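Local coordinates for uncharacterized protein (Sulfolobus tokodaii, PDB 2PD2) that is of unknown function but belongs to the DsrE/DsrF-like family, whose better-known relatives take part in sulfur transfer, at residues A[30-35]-A[60-65]. Residues are numbered along the deposited sequence; the frame is centred on the assembly and turned at random.
Sequences AEIEVV and KNILIV
Val-34 and Leu-63 sit at the middle of a parallel ladder: the N of Val-34 donates to the O of Leu-63 at 2.7 Å, nearly straight on to the carbonyl. The N of Leu-63 reaches the O of Ile-32 at 3.0 Å, and the distance from the N of Val-65 to the O of Val-34 is 2.7 Å. The strand axes run 16° from parallel. Where the strands part, before Leu-63, a water carries the pairing on, accepting from the N of Ile-32 and donating to the O of Asn-61. Asn-61, with positive phi, is the C-prime residue of the Schellman motif that ends helix 51-59, and the chain turns there into its strand. Strand 31-36 and strand 63-67, parallel neighbours joined through that helix, form a beta-alpha-beta crossover in the five-stranded parallel sheet of this DsrE/DsrF-like chain.

On one face of this strand pair Ile-32, Val-34, Ile-62 and Ile-64 pack aliphatic against aliphatic. Ile-32 and Ile-62 lie side by side, CG2 to CG2 at 4.1 Å, and Val-34 brings its own CG2 to 3.9 Å from the CG2 of Ile-62; helix 13-26 covers the two isoleucines through Leu-23 and Val-20. Ile-64 leans its CD1 against CB of Val-34 at 4.0 Å.

The other face carries a buried carboxylate. With CG anti to the backbone N (chi1 175°) and the chain extended, Glu-33 runs alongside Leu-63, OE1 3.6 Å from the CD2 of Leu-63, and sets OE2 3.7 Å from the CG2 of Val-65. Replacing Glu-33 with alanine would probably open a gap beside these two methyls, where the carboxylate now lies. Glu-94 of helix 91-100 brings a like charge near OE2, while Lys-98 of the same helix also packs on Glu-33.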
ATOM      1  N   ALA A  30     -13.572   3.200  16.294  1.00 24.97           N
ATOM      2  CA  ALA A  30     -13.072   3.416  14.945  1.00 25.58           C
ATOM      3  C   ALA A  30     -14.254   3.398  13.977  1.00 25.22           C
ATOM      4  O   ALA A  30     -15.211   2.648  14.171  1.00 22.77           O
ATOM      5  CB  ALA A  30     -12.080   2.319  14.571  1.00 23.77           C
ATOM      6  N   GLU A  31     -14.190   4.244  12.952  1.00 22.75           N
ATOM      7  CA  GLU A  31     -15.222   4.298  11.925  1.00 21.42           C
ATOM      8  C   GLU A  31     -14.483   3.758  10.707  1.00 19.94           C
ATOM      9  O   GLU A  31     -13.677   4.457  10.094  1.00 16.31           O
ATOM     10  CB  GLU A  31     -15.665   5.736  11.692  1.00 21.43           C
ATOM     11  CG  GLU A  31     -17.070   5.864  11.164  1.00 28.11           C
ATOM     12  CD  GLU A  31     -17.470   7.306  10.949  1.00 23.80           C
ATOM     13  OE1 GLU A  31     -17.112   8.156  11.795  1.00 26.10           O
ATOM     14  OE2 GLU A  31     -18.143   7.584   9.940  1.00 26.37           O
ATOM     15  N   ILE A  32     -14.763   2.508  10.359  1.00 19.40           N
ATOM     16  CA  ILE A  32     -14.055   1.852   9.273  1.00 16.84           C
ATOM     17  C   ILE A  32     -14.852   1.535   8.017  1.00 17.82           C
ATOM     18  O   ILE A  32     -15.973   1.040   8.090  1.00 15.29           O
ATOM     19  CB  ILE A  32     -13.441   0.521   9.786  1.00 19.17           C
ATOM     20  CG1 ILE A  32     -12.595   0.782  11.037  1.00 16.01           C
ATOM     21  CG2 ILE A  32     -12.592  -0.134   8.696  1.00 19.09           C
ATOM     22  CD1 ILE A  32     -12.391  -0.468  11.888  1.00 16.65           C
ATOM     23  N   GLU A  33     -14.242   1.818   6.866  1.00 17.23           N
ATOM     24  CA  GLU A  33     -14.824   1.513   5.565  1.00 17.03           C
ATOM     25  C   GLU A  33     -13.775   0.699   4.815  1.00 17.11           C
ATOM     26  O   GLU A  33     -12.637   1.135   4.656  1.00 18.50           O
ATOM     27  CB  GLU A  33     -15.131   2.770   4.746  1.00 17.79           C
ATOM     28  CG  GLU A  33     -15.629   2.415   3.342  1.00 15.57           C
ATOM     29  CD  GLU A  33     -15.920   3.629   2.472  1.00 18.15           C
ATOM     30  OE1 GLU A  33     -16.349   4.667   3.010  1.00 15.56           O
ATOM     31  OE2 GLU A  33     -15.741   3.535   1.241  1.00 20.59           O
ATOM     32  N   VAL A  34     -14.152  -0.485   4.367  1.00 15.30           N
ATOM     33  CA  VAL A  34     -13.218  -1.329   3.645  1.00 15.97           C
ATOM     34  C   VAL A  34     -13.607  -1.380   2.179  1.00 15.34           C
ATOM     35  O   VAL A  34     -14.721  -1.779   1.836  1.00 16.39           O
ATOM     36  CB  VAL A  34     -13.205  -2.762   4.199  1.00 18.01           C
ATOM     37  CG1 VAL A  34     -12.123  -3.572   3.491  1.00 14.93           C
ATOM     38  CG2 VAL A  34     -12.961  -2.740   5.705  1.00 17.34           C
ATOM     39  N   VAL A  35     -12.679  -0.981   1.322  1.00 14.98           N
ATOM     40  CA  VAL A  35     -12.903  -0.974  -0.121  1.00 13.37           C
ATOM     41  C   VAL A  35     -12.119  -2.095  -0.806  1.00 17.79           C
ATOM     42  O   VAL A  35     -10.883  -2.105  -0.778  1.00 14.53           O
ATOM     43  CB  VAL A  35     -12.451   0.367  -0.740  1.00 15.09           C
ATOM     44  CG1 VAL A  35     -12.606   0.321  -2.268  1.00 14.90           C
ATOM     45  CG2 VAL A  35     -13.254   1.515  -0.143  1.00 14.52           C
ATOM     46  N   LYS A  60     -20.152  -5.752  13.125  1.00 21.17           N
ATOM     47  CA  LYS A  60     -19.413  -4.781  13.920  1.00 21.79           C
ATOM     48  C   LYS A  60     -19.580  -3.352  13.379  1.00 20.60           C
ATOM     49  O   LYS A  60     -18.847  -2.437  13.761  1.00 21.15           O
ATOM     50  CB  LYS A  60     -17.932  -5.181  13.960  1.00 24.33           C
ATOM     51  CG  LYS A  60     -17.661  -6.416  14.833  1.00 25.20           C
ATOM     52  CD  LYS A  60     -16.223  -6.898  14.709  1.00 22.98           C
ATOM     53  CE  LYS A  60     -15.850  -7.873  15.829  1.00 27.43           C
ATOM     54  NZ  LYS A  60     -16.717  -9.081  15.885  1.00 29.39           N
ATOM     55  N   ASN A  61     -20.556  -3.178  12.492  1.00 16.44           N
ATOM     56  CA  ASN A  61     -20.869  -1.882  11.887  1.00 17.11           C
ATOM     57  C   ASN A  61     -19.782  -1.327  10.965  1.00 19.25           C
ATOM     58  O   ASN A  61     -19.649  -0.114  10.799  1.00 18.40           O
ATOM     59  CB  ASN A  61     -21.201  -0.851  12.973  1.00 19.62           C
ATOM     60  CG  ASN A  61     -21.906   0.371  12.414  1.00 18.73           C
ATOM     61  OD1 ASN A  61     -22.771   0.250  11.549  1.00 22.36           O
ATOM     62  ND2 ASN A  61     -21.554   1.551  12.915  1.00 19.93           N
ATOM     63  N   ILE A  62     -19.013  -2.220  10.358  1.00 18.09           N
ATOM     64  CA  ILE A  62     -17.965  -1.812   9.436  1.00 16.81           C
ATOM     65  C   ILE A  62     -18.573  -1.750   8.030  1.00 16.97           C
ATOM     66  O   ILE A  62     -19.313  -2.646   7.629  1.00 15.77           O
ATOM     67  CB  ILE A  62     -16.788  -2.812   9.497  1.00 19.94           C
ATOM     68  CG1 ILE A  62     -16.061  -2.641  10.838  1.00 24.69           C
ATOM     69  CG2 ILE A  62     -15.828  -2.589   8.339  1.00 20.03           C
ATOM     70  CD1 ILE A  62     -14.941  -3.633  11.084  1.00 27.54           C
ATOM     71  N   LEU A  63     -18.290  -0.674   7.300  1.00 15.20           N
ATOM     72  CA  LEU A  63     -18.822  -0.508   5.948  1.00 14.68           C
ATOM     73  C   LEU A  63     -17.983  -1.289   4.942  1.00 16.37           C
ATOM     74  O   LEU A  63     -16.787  -1.014   4.775  1.00 16.70           O
ATOM     75  CB  LEU A  63     -18.835   0.981   5.563  1.00 16.19           C
ATOM     76  CG  LEU A  63     -19.343   1.348   4.163  1.00 20.01           C
ATOM     77  CD1 LEU A  63     -20.779   0.831   3.981  1.00 13.81           C
ATOM     78  CD2 LEU A  63     -19.293   2.870   3.980  1.00 19.69           C
ATOM     79  N   ILE A  64     -18.604  -2.261   4.279  1.00 15.79           N
ATOM     80  CA  ILE A  64     -17.910  -3.086   3.288  1.00 17.70           C
ATOM     81  C   ILE A  64     -18.301  -2.612   1.894  1.00 18.30           C
ATOM     82  O   ILE A  64     -19.472  -2.653   1.525  1.00 20.78           O
ATOM     83  CB  ILE A  64     -18.271  -4.585   3.433  1.00 16.15           C
ATOM     84  CG1 ILE A  64     -17.951  -5.071   4.853  1.00 16.19           C
ATOM     85  CG2 ILE A  64     -17.496  -5.403   2.408  1.00 16.22           C
ATOM     86  CD1 ILE A  64     -16.487  -4.867   5.278  1.00 14.72           C
ATOM     87  N   VAL A  65     -17.309  -2.179   1.119  1.00 14.67           N
ATOM     88  CA  VAL A  65     -17.551  -1.641  -0.216  1.00 15.18           C
ATOM     89  C   VAL A  65     -16.828  -2.379  -1.340  1.00 17.48           C
ATOM     90  O   VAL A  65     -15.633  -2.663  -1.246  1.00 15.42           O
ATOM     91  CB  VAL A  65     -17.146  -0.139  -0.253  1.00 20.24           C
ATOM     92  CG1 VAL A  65     -17.201   0.397  -1.668  1.00 17.11           C
ATOM     93  CG2 VAL A  65     -18.073   0.666   0.646  1.00 21.21           C
TER
HETATM   94  O   HOH W   1     -16.914   1.229  11.524  1.00 18.86           O